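Local coordinates for protein aminoglycoside Nucleotidyltransferase (2")-Ia (Pseudomonas aeruginosa, PDB 5CFU) that adenylates the 2''-hydroxyl of kanamycin, gentamicin, tobramycin and related aminoglycosides, making bacteria resistant to these antibiotics, at residues A[11-16]-A[51-56]; A[27-32]-A[59-64]. One frame throughout, in Å; residues are numbered along the deposited sequence.

Contact 1 is buried and contact 2 only partly so, and their centres lie about 17 Å apart. Helix 12-26 and strand 53-58 tie the two together: contact 1 takes the first turn of that helix and the start of that strand, while contact 2 joins the loop leaving the helix to the turn and helix 62-71 that follow the strand. The two meet where Thr56 N lies 2.8 Å from Trp32 O, a probable hydrogen bond between neighbouring antiparallel strands. Their chemistry differs with place: in 11-16 with 51-56 apolar packing on one side accompanies acidic metal ligands on the other, whereas 27-32 with 59-64 relies on an arginine bound to backbone carbonyls nearer the surface.

Contact 1: A[11-16]-A[51-56]; sequences TTQVTL and DDIDLT. With MN (manganese (II) ion), chain B; POP (pyrophosphate 2-), chain E; 51H (adenylyl-2"-tobramycin), chain D.
Ile53 points its CD1 methyl back at helix 12-26, where it meets two residues one turn apart. Leu16 CD2 comes within 4.0 Å of Ile53 CD1, and the aliphatic CG of Gln13, running alongside in the opposite sense, is 4.1 Å from the same methyl. Ile53 CG1 lies anti to its carbonyl carbon (chi1 -63°), which helps send the chain helixward.

No hydrogen bond crosses between the segments. Gln13, extended beyond CG, carries its amide past Ile53 to partners beyond them: NE2 donates to His50 O and is also bonded to Glu91, and OE1 is paired with Trp37.

On the other side of the strand the chemistry is metal coordination. Asp52 OD1 (2.0 Å) and Asp54 OD2 (2.2 Å) bind manganese, whose six ligands are completed by O7 of the adenylyl-tobramycin, two pyrophosphate oxygens and a water. That water lies 2.7 Å from Asp52 O. Asp51 N donates a nearly straight bond (165°) to pyrophosphate O6, while the Asp51 carboxylate pairs with Lys155.

Together with Asp94, a ligand of the second manganese, the Asp-X-Asp pair makes the acidic metal centre of the nucleotidyltransferase fold, here holding both reaction products.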
# COMPACT_ATOMS: atom_id res chain seq x y z
N THR A 11 15.81 11.03 1.18
CA THR A 11 14.73 11.97 0.89
C THR A 11 14.20 11.85 -0.54
O THR A 11 13.17 12.45 -0.86
CB THR A 11 15.16 13.43 1.10
OG1 THR A 11 16.22 13.77 0.20
CG2 THR A 11 15.61 13.66 2.52
N THR A 12 14.89 11.11 -1.41
CA THR A 12 14.44 10.95 -2.79
C THR A 12 13.06 10.33 -2.84
O THR A 12 12.17 10.80 -3.57
CB THR A 12 15.40 10.07 -3.61
OG1 THR A 12 16.73 10.55 -3.47
CG2 THR A 12 15.01 10.10 -5.08
N GLN A 13 12.89 9.25 -2.08
CA GLN A 13 11.62 8.55 -2.06
C GLN A 13 10.52 9.42 -1.50
O GLN A 13 9.43 9.48 -2.07
CB GLN A 13 11.72 7.26 -1.24
CG GLN A 13 11.74 6.04 -2.10
CD GLN A 13 11.80 4.77 -1.30
OE1 GLN A 13 11.52 4.76 -0.09
NE2 GLN A 13 12.17 3.68 -1.96
N VAL A 14 10.79 10.10 -0.39
CA VAL A 14 9.79 10.96 0.22
C VAL A 14 9.42 12.07 -0.76
O VAL A 14 8.25 12.41 -0.93
CB VAL A 14 10.29 11.53 1.55
CG1 VAL A 14 9.39 12.67 2.04
CG2 VAL A 14 10.34 10.43 2.58
N THR A 15 10.43 12.65 -1.41
CA THR A 15 10.18 13.70 -2.40
C THR A 15 9.32 13.17 -3.53
O THR A 15 8.38 13.83 -3.97
CB THR A 15 11.50 14.27 -2.96
OG1 THR A 15 12.20 14.96 -1.92
CG2 THR A 15 11.24 15.24 -4.07
N LEU A 16 9.60 11.96 -4.00
CA LEU A 16 8.79 11.38 -5.06
C LEU A 16 7.35 11.12 -4.61
O LEU A 16 6.42 11.39 -5.34
CB LEU A 16 9.43 10.09 -5.57
CG LEU A 16 8.76 9.44 -6.78
CD1 LEU A 16 8.65 10.43 -7.93
CD2 LEU A 16 9.59 8.22 -7.20
N ASP A 51 12.23 -0.51 -0.04
CA ASP A 51 12.75 -0.85 -1.36
C ASP A 51 11.95 -0.21 -2.46
O ASP A 51 12.52 0.23 -3.46
CB ASP A 51 12.78 -2.37 -1.56
CG ASP A 51 13.98 -3.03 -0.92
OD1 ASP A 51 14.77 -2.31 -0.26
OD2 ASP A 51 14.14 -4.26 -1.09
N ASP A 52 10.63 -0.14 -2.29
CA ASP A 52 9.77 0.43 -3.32
C ASP A 52 8.73 1.36 -2.70
O ASP A 52 8.70 1.58 -1.49
CB ASP A 52 9.10 -0.69 -4.15
CG ASP A 52 8.07 -1.47 -3.37
OD1 ASP A 52 7.86 -1.19 -2.18
OD2 ASP A 52 7.46 -2.41 -3.95
N ILE A 53 7.90 1.94 -3.55
CA ILE A 53 6.72 2.67 -3.11
C ILE A 53 5.50 1.88 -3.57
O ILE A 53 5.32 1.65 -4.76
CB ILE A 53 6.67 4.08 -3.70
CG1 ILE A 53 7.86 4.90 -3.20
CG2 ILE A 53 5.33 4.76 -3.38
CD1 ILE A 53 8.21 6.08 -4.10
N ASP A 54 4.69 1.45 -2.61
CA ASP A 54 3.48 0.69 -2.91
C ASP A 54 2.27 1.61 -2.93
O ASP A 54 2.07 2.40 -2.00
CB ASP A 54 3.28 -0.40 -1.86
CG ASP A 54 4.45 -1.33 -1.80
OD1 ASP A 54 4.68 -2.07 -2.78
OD2 ASP A 54 5.15 -1.30 -0.76
N LEU A 55 1.48 1.51 -4.00
CA LEU A 55 0.30 2.38 -4.23
C LEU A 55 -0.95 1.58 -4.56
O LEU A 55 -0.86 0.55 -5.23
CB LEU A 55 0.55 3.35 -5.39
CG LEU A 55 1.72 4.30 -5.22
CD1 LEU A 55 1.99 5.03 -6.50
CD2 LEU A 55 1.42 5.29 -4.06
N THR A 56 -2.09 2.05 -4.08
CA THR A 56 -3.38 1.55 -4.53
C THR A 56 -4.10 2.67 -5.26
O THR A 56 -4.10 3.81 -4.79
CB THR A 56 -4.25 1.06 -3.37
OG1 THR A 56 -3.56 0.07 -2.62
CG2 THR A 56 -5.54 0.47 -3.88
MN MN B . 7.24 -1.98 -0.40
P1 POP E . 7.95 -2.53 2.61
O1 POP E . 7.48 -2.97 3.98
O2 POP E . 8.69 -1.20 2.60
O3 POP E . 6.88 -2.65 1.52
O POP E . 9.08 -3.60 2.25
P2 POP E . 10.00 -3.50 0.93
O4 POP E . 10.21 -4.95 0.53
O5 POP E . 9.28 -2.61 -0.06
O6 POP E . 11.27 -2.82 1.41
O8 51H D . 7.94 -5.93 -1.08
P 51H D . 6.63 -5.26 -1.12
O7 51H D . 6.66 -3.76 -1.09
O9 51H D . 5.73 -5.72 0.08
C14 51H D . 4.45 -5.11 0.33
C15 51H D . 3.73 -6.06 1.25
C18 51H D . 4.50 -6.40 2.52
O12 51H D . 4.06 -5.57 3.58
C17 51H D . 4.16 -7.87 2.76
O11 51H D . 2.97 -8.02 3.51
C16 51H D . 3.94 -8.40 1.34
N4 51H D . 5.11 -8.96 0.71
C21 51H D . 5.13 -9.99 -0.21
N6 51H D . 4.09 -10.72 -0.61
C22 51H D . 4.47 -11.63 -1.51
N7 51H D . 5.69 -11.86 -2.01
C23 51H D . 6.72 -11.10 -1.58
N8 51H D . 7.93 -11.32 -2.10
C20 51H D . 6.44 -10.11 -0.62
N5 51H D . 7.25 -9.19 0.03
C19 51H D . 6.41 -8.54 0.80
O10 51H D . 3.51 -7.30 0.55
O6 51H D . 5.81 -5.68 -2.41
C13 51H D . 5.96 -7.01 -2.95
C12 51H D . 6.57 -6.91 -4.34
N3 51H D . 7.84 -6.16 -4.30
C11 51H D . 6.74 -8.31 -4.92
O5 51H D . 7.27 -8.23 -6.25
C9 51H D . 5.36 -8.97 -4.94
C10 51H D . 5.38 -10.39 -5.46
O4 51H D . 4.06 -10.82 -5.75
O3 51H D . 4.82 -9.05 -3.61
C8 51H D . 4.66 -7.78 -2.97
O2 51H D . 3.71 -7.01 -3.64
C7 51H D . 2.39 -6.96 -3.07
C6 51H D . 1.75 -5.66 -3.55
N2 51H D . 2.60 -4.51 -3.22
C5 51H D . 0.36 -5.55 -2.93
C4 51H D . -0.53 -6.75 -3.27
N1 51H D . -1.80 -6.66 -2.53
C24 51H D . 1.56 -8.16 -3.50
O13 51H D . 2.15 -9.39 -3.06
C3 51H D . 0.17 -8.05 -2.89
O1 51H D . -0.63 -9.14 -3.41
C2 51H D . -1.41 -9.86 -2.49
O 51H D . -2.78 -9.51 -2.62
C25 51H D . -1.20 -11.36 -2.74
N9 51H D . 0.22 -11.73 -2.66
C26 51H D . -1.78 -11.70 -4.11
C27 51H D . -3.24 -11.29 -4.24
O14 51H D . -3.72 -11.50 -5.57
C1 51H D . -3.41 -9.82 -3.88
C 51H D . -4.87 -9.45 -3.76
N 51H D . -5.19 -8.11 -3.23
O HOH W 1 7.63 0.04 0.43

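Contact 2: A[27-32]-A[59-64]; sequences RNLPLW and GERRGE. With BU1 (1,4-butanediol), chain I.
Arg61 reaches across to the loop after helix 12-26 and sets its guanidinium against two successive carbonyls. The straighter bond runs from Arg61 NH1 to Asn28 O at 3.0 Å, with an N-H...O angle of 154° and the oxygen near the guanidinium plane. Arg61 NH2 adds a weak bond to Arg27 O and a longer weak one to Asn28 O.

Glu64, one helical turn on, holds the same guanidinium side-on. Arg61 NE meets Glu64 OE2 at 2.8 Å, from above the carboxylate plane, and Arg61 NH2 meets Glu64 OE1 at 2.9 Å. A bend at chi3 (62°) turns the arginine's end to make this grip, and the carbonyls and carboxylate together should fix its rotation.

Packing is closest over one guanidinium face, where Leu29 CD1 sits 3.5 Å from Arg61 NE, offset toward the rim. The other Leu29 methyl, CD2, crosses to Glu64 CB at 4.2 Å, and Pro30 CD lies near Arg61 NH1. Leu29 also touches Pro58 and Ile68.

The Arg27 side is looser. The Arg27 side chain, extended from CG to NE, slides past Glu64 in the opposite direction, and the Glu64 carbonyl O lies over the centre of the Arg27 guanidinium. Arg27 NH2 stays 4.5 Å from Glu64 OE1, beyond a salt bridge, though the opposite charges probably attract. Asn28 at the exposed edge contributes little besides its carbonyl.

Asn28, with positive phi, is the C' residue of a Schellman motif ending helix 12-26; the N-cap residue of helix 62-71, Arg61, thus binds carbonyls at the close of another helix.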
# COMPACT_ATOMS: atom_id res chain seq x y z
N ARG A 27 -5.74 16.26 -9.56
CA ARG A 27 -6.74 15.58 -10.40
C ARG A 27 -7.93 15.03 -9.64
O ARG A 27 -8.75 14.29 -10.23
CB ARG A 27 -6.13 14.40 -11.14
CG ARG A 27 -5.09 14.73 -12.12
CD ARG A 27 -4.45 13.45 -12.57
NE ARG A 27 -3.32 13.69 -13.46
CZ ARG A 27 -3.36 13.59 -14.79
NH1 ARG A 27 -2.26 13.84 -15.49
NH2 ARG A 27 -4.47 13.24 -15.43
N ASN A 28 -8.03 15.36 -8.36
CA ASN A 28 -8.99 14.75 -7.43
C ASN A 28 -8.96 13.25 -7.63
O ASN A 28 -10.00 12.61 -7.70
CB ASN A 28 -10.43 15.31 -7.63
CG ASN A 28 -11.25 15.34 -6.31
OD1 ASN A 28 -11.15 14.44 -5.45
ND2 ASN A 28 -12.08 16.37 -6.15
N LEU A 29 -7.73 12.70 -7.70
CA LEU A 29 -7.51 11.26 -7.83
C LEU A 29 -7.01 10.72 -6.51
O LEU A 29 -5.88 11.01 -6.10
CB LEU A 29 -6.49 10.95 -8.93
CG LEU A 29 -6.08 9.49 -9.15
CD1 LEU A 29 -7.20 8.69 -9.85
CD2 LEU A 29 -4.79 9.43 -9.94
N PRO A 30 -7.86 9.95 -5.82
CA PRO A 30 -7.38 9.38 -4.57
C PRO A 30 -6.33 8.30 -4.81
O PRO A 30 -6.47 7.51 -5.73
CB PRO A 30 -8.65 8.80 -3.94
CG PRO A 30 -9.50 8.42 -5.11
CD PRO A 30 -9.21 9.47 -6.17
N LEU A 31 -5.27 8.28 -4.01
CA LEU A 31 -4.27 7.22 -4.06
C LEU A 31 -3.92 6.86 -2.63
O LEU A 31 -3.77 7.75 -1.80
CB LEU A 31 -3.01 7.65 -4.79
CG LEU A 31 -3.12 8.00 -6.28
CD1 LEU A 31 -1.78 8.58 -6.76
CD2 LEU A 31 -3.52 6.78 -7.11
N TRP A 32 -3.80 5.56 -2.38
CA TRP A 32 -3.45 5.06 -1.05
C TRP A 32 -2.04 4.52 -1.04
O TRP A 32 -1.69 3.64 -1.82
CB TRP A 32 -4.42 3.96 -0.60
CG TRP A 32 -5.80 4.49 -0.37
CD1 TRP A 32 -6.35 4.87 0.83
CD2 TRP A 32 -6.80 4.75 -1.36
NE1 TRP A 32 -7.62 5.36 0.64
CE2 TRP A 32 -7.92 5.29 -0.70
CE3 TRP A 32 -6.85 4.56 -2.75
CZ2 TRP A 32 -9.07 5.64 -1.36
CZ3 TRP A 32 -8.00 4.91 -3.40
CH2 TRP A 32 -9.09 5.45 -2.72
N GLY A 59 -9.26 1.54 -9.87
CA GLY A 59 -9.01 0.72 -11.04
C GLY A 59 -9.50 1.33 -12.34
O GLY A 59 -8.86 1.18 -13.39
N GLU A 60 -10.62 2.04 -12.27
CA GLU A 60 -11.22 2.62 -13.45
C GLU A 60 -10.57 3.94 -13.88
O GLU A 60 -10.97 4.52 -14.91
CB GLU A 60 -12.74 2.80 -13.22
CG GLU A 60 -13.17 4.06 -12.49
CD GLU A 60 -12.92 4.06 -10.99
OE1 GLU A 60 -12.33 3.10 -10.44
OE2 GLU A 60 -13.33 5.06 -10.34
N ARG A 61 -9.58 4.41 -13.12
CA ARG A 61 -8.87 5.65 -13.45
C ARG A 61 -7.37 5.38 -13.64
O ARG A 61 -6.54 6.27 -13.44
CB ARG A 61 -9.10 6.69 -12.34
CG ARG A 61 -10.58 6.97 -12.12
CD ARG A 61 -10.84 8.03 -11.03
NE ARG A 61 -10.30 9.34 -11.35
CZ ARG A 61 -10.31 10.39 -10.52
NH1 ARG A 61 -10.87 10.30 -9.32
NH2 ARG A 61 -9.76 11.54 -10.89
N ARG A 62 -7.03 4.15 -14.02
CA ARG A 62 -5.63 3.76 -14.17
C ARG A 62 -4.89 4.69 -15.13
O ARG A 62 -3.74 5.05 -14.88
CB ARG A 62 -5.50 2.32 -14.68
CG ARG A 62 -4.06 1.93 -14.95
CD ARG A 62 -3.91 0.43 -15.20
NE ARG A 62 -2.63 0.16 -15.85
CZ ARG A 62 -2.06 -1.04 -15.93
NH1 ARG A 62 -2.63 -2.11 -15.37
NH2 ARG A 62 -0.89 -1.17 -16.56
N GLY A 63 -5.55 5.08 -16.21
CA GLY A 63 -4.96 5.97 -17.19
C GLY A 63 -4.46 7.27 -16.58
O GLY A 63 -3.46 7.83 -17.02
N GLU A 64 -5.14 7.72 -15.54
CA GLU A 64 -4.75 8.96 -14.87
C GLU A 64 -3.47 8.78 -14.05
O GLU A 64 -2.65 9.66 -14.00
CB GLU A 64 -5.88 9.47 -13.98
CG GLU A 64 -7.16 9.82 -14.76
CD GLU A 64 -8.24 10.42 -13.89
OE1 GLU A 64 -7.92 11.40 -13.18
OE2 GLU A 64 -9.39 9.92 -13.91
C1 BU1 I . -13.94 8.66 -2.12
C2 BU1 I . -12.69 7.86 -1.79
C3 BU1 I . -13.02 6.76 -0.79
C4 BU1 I . -12.52 5.46 -1.37
O5 BU1 I . -14.75 8.86 -0.97
O6 BU1 I . -12.46 4.48 -0.38